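Local coordinates for D-alanyl transferase DltD (Enterococcus faecium TX0133A04, PDB 6PFX), which probably takes part in the D-alanylation of lipoteichoic acid, a step in building the cell wall of Gram-positive bacteria, at residues Gln321-Gln325 with Gly326-Ile330; Val334-Ala337 with Gly338-Tyr341; Gly353-Ala356 with Ala357-Ile361. All blocks are in the same frame, centred on the assembly; numbering follows the deposited sequence.

Contact 1 (Gln321-Gln325 with Gly326-Ile330); sequences QLNSQ and GFNRI
Leu322 and Phe327 meet where the C-terminal end of helix 308-323 is closed by a Schellman motif, the turn that leads the chain into edge strand 330-332. The backbone bonds define it. Phe327 N reaches back to Leu322 O at 3.0 Å, and Gly326 N donates to Asn323 O at 3.1 Å, closing a type I turn. Leu322 O also accepts from Gln325 N, so two backbone donors grip it. Glycine suits position 326 because its positive phi (104°) would press any CB against Gln325 O.

Apolar contacts come from Leu322. Its CD2 packs 3.8 Å from Phe327 CB, the two side chains crossing at about a right angle, while Leu322 CD1 meets Ile330 CD1 at 3.7 Å. Leu322 also reaches Phe275 and Leu279 of helix 271-284, and the Phe327 ring stacks with Tyr375.

Polar side chains tie the turn together on two fronts. Gln325 faces the interior: its CG stands beside its own backbone N (chi1 -58°) and the chain runs extended from there, which brings NE2 to donate to Gln321 O at 2.9 Å, nearly straight at 166°. OE1 accepts from Gln276 NE2 and from the backbone N of Asp378. On the more exposed side, water 1 bridges Asn323 O and Asn328 OD1, and water 2 joins Asn323 OD1 to Asn328 O. Asn328 ND2 donates to Asn323 OD1 at 3.1 Å from above the plane of that carbonyl.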
loop_
_atom_site.group_PDB
_atom_site.type_symbol
_atom_site.label_atom_id
_atom_site.label_comp_id
_atom_site.label_asym_id
_atom_site.label_seq_id
_atom_site.Cartn_x
_atom_site.Cartn_y
_atom_site.Cartn_z
ATOM N N GLN A 321 3.160 -15.008 -6.919
ATOM C CA GLN A 321 2.393 -15.113 -5.678
ATOM C C GLN A 321 0.945 -14.692 -5.903
ATOM O O GLN A 321 0.010 -15.313 -5.377
ATOM C CB GLN A 321 3.038 -14.245 -4.588
ATOM C CG GLN A 321 2.402 -14.375 -3.174
ATOM C CD GLN A 321 3.263 -13.710 -2.103
ATOM O OE1 GLN A 321 4.396 -13.294 -2.384
ATOM N NE2 GLN A 321 2.733 -13.584 -0.891
ATOM N N LEU A 322 0.746 -13.640 -6.698
ATOM C CA LEU A 322 -0.591 -13.134 -6.988
ATOM C C LEU A 322 -1.350 -14.101 -7.888
ATOM O O LEU A 322 -2.424 -14.591 -7.521
ATOM C CB LEU A 322 -0.456 -11.740 -7.620
ATOM C CG LEU A 322 -0.037 -10.630 -6.652
ATOM C CD1 LEU A 322 0.334 -9.350 -7.359
ATOM C CD2 LEU A 322 -1.155 -10.330 -5.657
ATOM N N ASN A 323 -0.787 -14.401 -9.063
ATOM C CA ASN A 323 -1.487 -15.189 -10.069
ATOM C C ASN A 323 -1.758 -16.608 -9.588
ATOM O O ASN A 323 -2.816 -17.179 -9.883
ATOM C CB ASN A 323 -0.663 -15.242 -11.357
ATOM C CG ASN A 323 -0.590 -13.917 -12.070
ATOM O OD1 ASN A 323 -1.442 -13.041 -11.896
ATOM N ND2 ASN A 323 0.418 -13.773 -12.914
ATOM N N SER A 324 -0.805 -17.209 -8.872
ATOM C CA SER A 324 -0.989 -18.585 -8.437
ATOM C C SER A 324 -2.181 -18.720 -7.503
ATOM O O SER A 324 -2.703 -19.826 -7.330
ATOM C CB SER A 324 0.261 -19.113 -7.728
ATOM O OG SER A 324 0.452 -18.489 -6.470
ATOM N N GLN A 325 -2.600 -17.628 -6.874
ATOM C CA GLN A 325 -3.696 -17.660 -5.923
ATOM C C GLN A 325 -4.965 -17.019 -6.458
ATOM O O GLN A 325 -5.968 -16.959 -5.735
ATOM C CB GLN A 325 -3.250 -16.972 -4.626
ATOM C CG GLN A 325 -2.001 -17.625 -4.010
ATOM C CD GLN A 325 -1.672 -17.019 -2.665
ATOM O OE1 GLN A 325 -2.104 -17.514 -1.616
ATOM N NE2 GLN A 325 -0.898 -15.940 -2.682
ATOM N N GLY A 326 -4.968 -16.582 -7.709
ATOM C CA GLY A 326 -6.169 -16.079 -8.338
ATOM C C GLY A 326 -6.261 -14.578 -8.470
ATOM O O GLY A 326 -7.275 -14.082 -8.989
ATOM N N PHE A 327 -5.244 -13.841 -8.027
ATOM C CA PHE A 327 -5.194 -12.391 -8.193
ATOM C C PHE A 327 -4.556 -12.120 -9.547
ATOM O O PHE A 327 -3.334 -12.174 -9.688
ATOM C CB PHE A 327 -4.381 -11.772 -7.068
ATOM C CG PHE A 327 -4.965 -11.968 -5.684
ATOM C CD1 PHE A 327 -5.900 -11.075 -5.182
ATOM C CD2 PHE A 327 -4.545 -13.006 -4.877
ATOM C CE1 PHE A 327 -6.408 -11.217 -3.922
ATOM C CE2 PHE A 327 -5.039 -13.149 -3.615
ATOM C CZ PHE A 327 -5.990 -12.252 -3.132
ATOM N N ASN A 328 -5.383 -11.851 -10.560
ATOM C CA ASN A 328 -4.888 -11.764 -11.926
ATOM C C ASN A 328 -5.049 -10.373 -12.525
ATOM O O ASN A 328 -4.790 -10.191 -13.723
ATOM C CB ASN A 328 -5.597 -12.776 -12.834
ATOM C CG ASN A 328 -5.355 -14.202 -12.420
ATOM O OD1 ASN A 328 -6.293 -14.978 -12.221
ATOM N ND2 ASN A 328 -4.100 -14.565 -12.303
ATOM N N ARG A 329 -5.445 -9.390 -11.723
ATOM C CA ARG A 329 -5.673 -8.022 -12.189
ATOM C C ARG A 329 -4.516 -7.174 -11.673
ATOM O O ARG A 329 -4.520 -6.725 -10.522
ATOM C CB ARG A 329 -7.013 -7.498 -11.694
ATOM C CG ARG A 329 -7.411 -6.154 -12.280
ATOM C CD ARG A 329 -8.706 -5.643 -11.677
ATOM N NE ARG A 329 -9.885 -6.449 -11.965
ATOM C CZ ARG A 329 -10.400 -7.342 -11.124
ATOM N NH1 ARG A 329 -9.814 -7.583 -9.961
ATOM N NH2 ARG A 329 -11.491 -8.014 -11.458
ATOM N N ILE A 330 -3.526 -6.972 -12.535
ATOM C CA ILE A 330 -2.235 -6.426 -12.145
ATOM C C ILE A 330 -1.800 -5.471 -13.242
ATOM O O ILE A 330 -1.744 -5.852 -14.417
ATOM C CB ILE A 330 -1.168 -7.526 -11.976
ATOM C CG1 ILE A 330 -1.598 -8.576 -10.954
ATOM C CG2 ILE A 330 0.179 -6.904 -11.560
ATOM C CD1 ILE A 330 -0.706 -9.785 -10.906
HETATM O O HOH W 1 -4.862 -17.662 -11.646
HETATM O O HOH W 2 -2.135 -11.159 -14.146
#

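Contact 2 (Val334-Ala337 with Gly338-Tyr341); sequences VNQA and GTNY
Gln336 and Thr339 are joined twice, by backbone and by side chain, across a type I beta turn with Ala337 and Gly338 at its corner. Thr339 N donates to Gln336 O at 3.0 Å, the bond that closes the turn. Beside it the Thr339 hydroxyl OG1 gives its proton to Gln336 OE1 at 2.7 Å, arriving from above the amide's carbonyl plane; a hydroxyl donor thus meets an amide acceptor, which suits both residue types. The glutamine chain is bent at chi2 (-63°), which folds its amide back alongside the turn and brings OE1 to the threonine. At its other end Gln336 NE2 donates to Asn335 OD1 at 3.1 Å, so the amide's rotation is fixed.

Two waters serve further backbone groups. Water 3 accepts from Gly338 N at 2.9 Å and donates to Asn335 O, while water 4 donates to both Ala337 O and Thr339 O. Ala337 also has a backbone hydrogen bond with Glu298, and its small methyl fits against Pro295.

The turn is at the surface, in the loop that links strand 330-332 to helix 351-365. Val334 and Ala337 rest on helix 308-323, whereas Tyr341 reaches helix 219-233 and the start of helix 351-365.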
loop_
_atom_site.group_PDB
_atom_site.type_symbol
_atom_site.label_atom_id
_atom_site.label_comp_id
_atom_site.label_asym_id
_atom_site.label_seq_id
_atom_site.Cartn_x
_atom_site.Cartn_y
_atom_site.Cartn_z
ATOM N N VAL A 334 6.805 -2.072 -14.365
ATOM C CA VAL A 334 8.258 -2.145 -14.204
ATOM C C VAL A 334 8.957 -1.804 -15.507
ATOM O O VAL A 334 10.040 -1.201 -15.509
ATOM C CB VAL A 334 8.648 -3.540 -13.683
ATOM C CG1 VAL A 334 10.156 -3.754 -13.662
ATOM C CG2 VAL A 334 8.047 -3.728 -12.291
ATOM N N ASN A 335 8.359 -2.179 -16.634
ATOM C CA ASN A 335 8.971 -1.907 -17.928
ATOM C C ASN A 335 8.799 -0.459 -18.394
ATOM O O ASN A 335 9.221 -0.133 -19.513
ATOM C CB ASN A 335 8.467 -2.876 -19.005
ATOM C CG ASN A 335 7.045 -2.579 -19.468
ATOM O OD1 ASN A 335 6.384 -1.646 -18.996
ATOM N ND2 ASN A 335 6.570 -3.381 -20.418
ATOM N N GLN A 336 8.242 0.422 -17.560
ATOM C CA GLN A 336 8.121 1.843 -17.876
ATOM C C GLN A 336 9.238 2.664 -17.249
ATOM O O GLN A 336 9.139 3.894 -17.171
ATOM C CB GLN A 336 6.755 2.359 -17.422
ATOM C CG GLN A 336 5.594 1.717 -18.148
ATOM C CD GLN A 336 5.623 2.020 -19.618
ATOM O OE1 GLN A 336 5.652 3.185 -20.021
ATOM N NE2 GLN A 336 5.630 0.976 -20.435
ATOM N N ALA A 337 10.297 2.002 -16.790
ATOM C CA ALA A 337 11.410 2.695 -16.157
ATOM C C ALA A 337 12.001 3.805 -17.020
ATOM O O ALA A 337 12.430 4.837 -16.496
ATOM C CB ALA A 337 12.502 1.679 -15.815
ATOM N N GLY A 338 12.041 3.612 -18.336
ATOM C CA GLY A 338 12.549 4.593 -19.271
ATOM C C GLY A 338 11.583 5.640 -19.762
ATOM O O GLY A 338 11.968 6.499 -20.563
ATOM N N THR A 339 10.340 5.618 -19.298
ATOM C CA THR A 339 9.336 6.587 -19.722
ATOM C C THR A 339 9.525 7.876 -18.936
ATOM O O THR A 339 9.372 7.903 -17.712
ATOM C CB THR A 339 7.949 5.990 -19.527
ATOM O OG1 THR A 339 7.848 4.784 -20.298
ATOM C CG2 THR A 339 6.894 6.984 -19.953
ATOM N N ASN A 340 9.913 8.942 -19.623
ATOM C CA ASN A 340 10.114 10.195 -18.919
ATOM C C ASN A 340 8.857 10.603 -18.163
ATOM O O ASN A 340 7.729 10.509 -18.668
ATOM C CB ASN A 340 10.527 11.300 -19.889
ATOM C CG ASN A 340 11.955 11.134 -20.376
ATOM O OD1 ASN A 340 12.754 10.446 -19.749
ATOM N ND2 ASN A 340 12.284 11.766 -21.492
ATOM N N TYR A 341 9.075 11.099 -16.948
ATOM C CA TYR A 341 8.040 11.684 -16.108
ATOM C C TYR A 341 7.053 10.653 -15.594
ATOM O O TYR A 341 5.990 11.028 -15.090
ATOM C CB TYR A 341 7.329 12.828 -16.840
ATOM C CG TYR A 341 8.297 13.701 -17.583
ATOM C CD1 TYR A 341 9.405 14.250 -16.948
ATOM C CD2 TYR A 341 8.132 13.937 -18.933
ATOM C CE1 TYR A 341 10.307 15.036 -17.643
ATOM C CE2 TYR A 341 9.019 14.719 -19.634
ATOM C CZ TYR A 341 10.102 15.271 -18.990
ATOM O OH TYR A 341 11.003 16.047 -19.701
HETATM O O HOH W 3 11.038 1.723 -20.240
HETATM O O HOH W 4 11.374 7.291 -16.186
#

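Contact 3 (Gly353-Ala356 with Ala357-Ile361); sequences GWLA and ADQQI
Gln359 reaches back one turn along helix 351-365 to the carbonyl of Leu355. Its CB lies 3.4 Å from Ala356 O, and CG sits at 3.6 Å from both Ala356 O and Leu355 O. A bend at chi2 (-45°) then curls the chain back. CD comes within 3.8 Å of Leu355 O, and at the tip NE2 donates to that oxygen at 3.0 Å, almost straight (169°), with the acceptor in the amide plane. NE2 also passes 3.7 Å from Leu355 CD1 and hydrogen-bonds with Tyr217 OH. It carries two N-H groups, and glutamine's flexible chain can bring it to both the Leu355 carbonyl and Tyr217.

Its backbone N donates to Ala356 O; the side-chain bond to Leu355 O is shorter and straighter than the weak one from Gln359 N. Water 5 donates to Ala356 O and accepts from Gln360 NE2. One turn earlier the i to i+4 pattern holds: Ala357 N bonds to Gly353 O and Asp358 N to Trp354 O.

Small Ala357 lets the helix lie close on Ile292 of strand 288-293, and Trp354 CE3 lies 4.1 Å from Ala357 CB. Leu355 faces helix 219-233, and Asp358 meets Leu59 of helix 56-62 and salt-bridges Arg65.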
loop_
_atom_site.group_PDB
_atom_site.type_symbol
_atom_site.label_atom_id
_atom_site.label_comp_id
_atom_site.label_asym_id
_atom_site.label_seq_id
_atom_site.Cartn_x
_atom_site.Cartn_y
_atom_site.Cartn_z
ATOM N N GLY A 353 2.951 8.399 -14.707
ATOM C CA GLY A 353 2.705 7.115 -14.080
ATOM C C GLY A 353 1.303 7.012 -13.523
ATOM O O GLY A 353 0.600 6.024 -13.755
ATOM N N TRP A 354 0.871 8.042 -12.786
ATOM C CA TRP A 354 -0.517 8.091 -12.336
ATOM C C TRP A 354 -1.482 8.127 -13.517
ATOM O O TRP A 354 -2.562 7.535 -13.457
ATOM C CB TRP A 354 -0.752 9.275 -11.394
ATOM C CG TRP A 354 -0.303 9.029 -9.983
ATOM C CD1 TRP A 354 0.592 9.774 -9.259
ATOM C CD2 TRP A 354 -0.735 7.968 -9.113
ATOM N NE1 TRP A 354 0.735 9.244 -7.997
ATOM C CE2 TRP A 354 -0.064 8.136 -7.883
ATOM C CE3 TRP A 354 -1.634 6.901 -9.250
ATOM C CZ2 TRP A 354 -0.256 7.271 -6.806
ATOM C CZ3 TRP A 354 -1.822 6.048 -8.179
ATOM C CH2 TRP A 354 -1.137 6.240 -6.974
ATOM N N LEU A 355 -1.131 8.825 -14.595
ATOM C CA LEU A 355 -2.019 8.795 -15.749
ATOM C C LEU A 355 -2.099 7.391 -16.333
ATOM O O LEU A 355 -3.194 6.923 -16.673
ATOM C CB LEU A 355 -1.574 9.796 -16.805
ATOM C CG LEU A 355 -2.409 9.801 -18.082
ATOM C CD1 LEU A 355 -3.830 10.241 -17.779
ATOM C CD2 LEU A 355 -1.801 10.680 -19.170
ATOM N N ALA A 356 -0.962 6.686 -16.410
ATOM C CA ALA A 356 -0.983 5.321 -16.929
ATOM C C ALA A 356 -1.818 4.427 -16.029
ATOM O O ALA A 356 -2.556 3.555 -16.500
ATOM C CB ALA A 356 0.435 4.754 -17.010
ATOM N N ALA A 357 -1.687 4.617 -14.719
ATOM C CA ALA A 357 -2.470 3.836 -13.776
ATOM C C ALA A 357 -3.954 4.062 -14.005
ATOM O O ALA A 357 -4.753 3.121 -13.913
ATOM C CB ALA A 357 -2.040 4.188 -12.352
ATOM N N ASP A 358 -4.336 5.301 -14.329
ATOM C CA ASP A 358 -5.742 5.596 -14.534
ATOM C C ASP A 358 -6.336 4.770 -15.665
ATOM O O ASP A 358 -7.547 4.527 -15.672
ATOM C CB ASP A 358 -5.978 7.080 -14.805
ATOM C CG ASP A 358 -7.455 7.438 -14.728
ATOM O OD1 ASP A 358 -8.059 7.122 -13.684
ATOM O OD2 ASP A 358 -8.022 7.978 -15.711
ATOM N N GLN A 359 -5.524 4.379 -16.653
ATOM C CA GLN A 359 -6.038 3.585 -17.764
ATOM C C GLN A 359 -6.506 2.210 -17.314
ATOM O O GLN A 359 -7.257 1.546 -18.039
ATOM C CB GLN A 359 -4.988 3.460 -18.861
ATOM C CG GLN A 359 -4.407 4.807 -19.309
ATOM C CD GLN A 359 -5.442 5.894 -19.536
ATOM O OE1 GLN A 359 -6.350 5.742 -20.350
ATOM N NE2 GLN A 359 -5.325 6.996 -18.793
ATOM N N GLN A 360 -6.038 1.744 -16.168
ATOM C CA GLN A 360 -6.529 0.499 -15.604
ATOM C C GLN A 360 -7.435 0.729 -14.409
ATOM O O GLN A 360 -8.376 -0.040 -14.221
ATOM C CB GLN A 360 -5.359 -0.437 -15.283
ATOM C CG GLN A 360 -4.601 -0.798 -16.588
ATOM C CD GLN A 360 -3.462 -1.767 -16.393
ATOM O OE1 GLN A 360 -3.628 -2.843 -15.805
ATOM N NE2 GLN A 360 -2.287 -1.398 -16.900
ATOM N N ILE A 361 -7.214 1.795 -13.632
ATOM C CA ILE A 361 -8.099 2.084 -12.505
ATOM C C ILE A 361 -9.500 2.418 -12.996
ATOM O O ILE A 361 -10.498 1.919 -12.462
ATOM C CB ILE A 361 -7.546 3.241 -11.647
ATOM C CG1 ILE A 361 -6.287 2.818 -10.891
ATOM C CG2 ILE A 361 -8.651 3.804 -10.722
ATOM C CD1 ILE A 361 -5.473 4.025 -10.376
HETATM O O HOH W 5 -2.093 1.440 -18.276
#

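How the contacts relate
The three contacts follow one another along the C-terminal part of the chain, around the edge of the parallel sheet. Contact 1 delivers the chain into edge strand 330-332, contact 2 turns it after that strand, and contact 3 lies in helix 351-365, which packs on strand 288-293. Contacts 1 and 3 touch where Ile330 O comes 3.8 Å from Gln360 OE1, though their centres are about 19 Å apart. The centres of contacts 2 and 3 are about 13 Å apart, and those of 1 and 2 about 23 Å. Contact 3 is the one near the possible catalytic centre: the Trp354 side chain lies near, without touching, Ser46, Asp345 and His348, whose arrangement is consistent with a triad as in SGNH hydrolases.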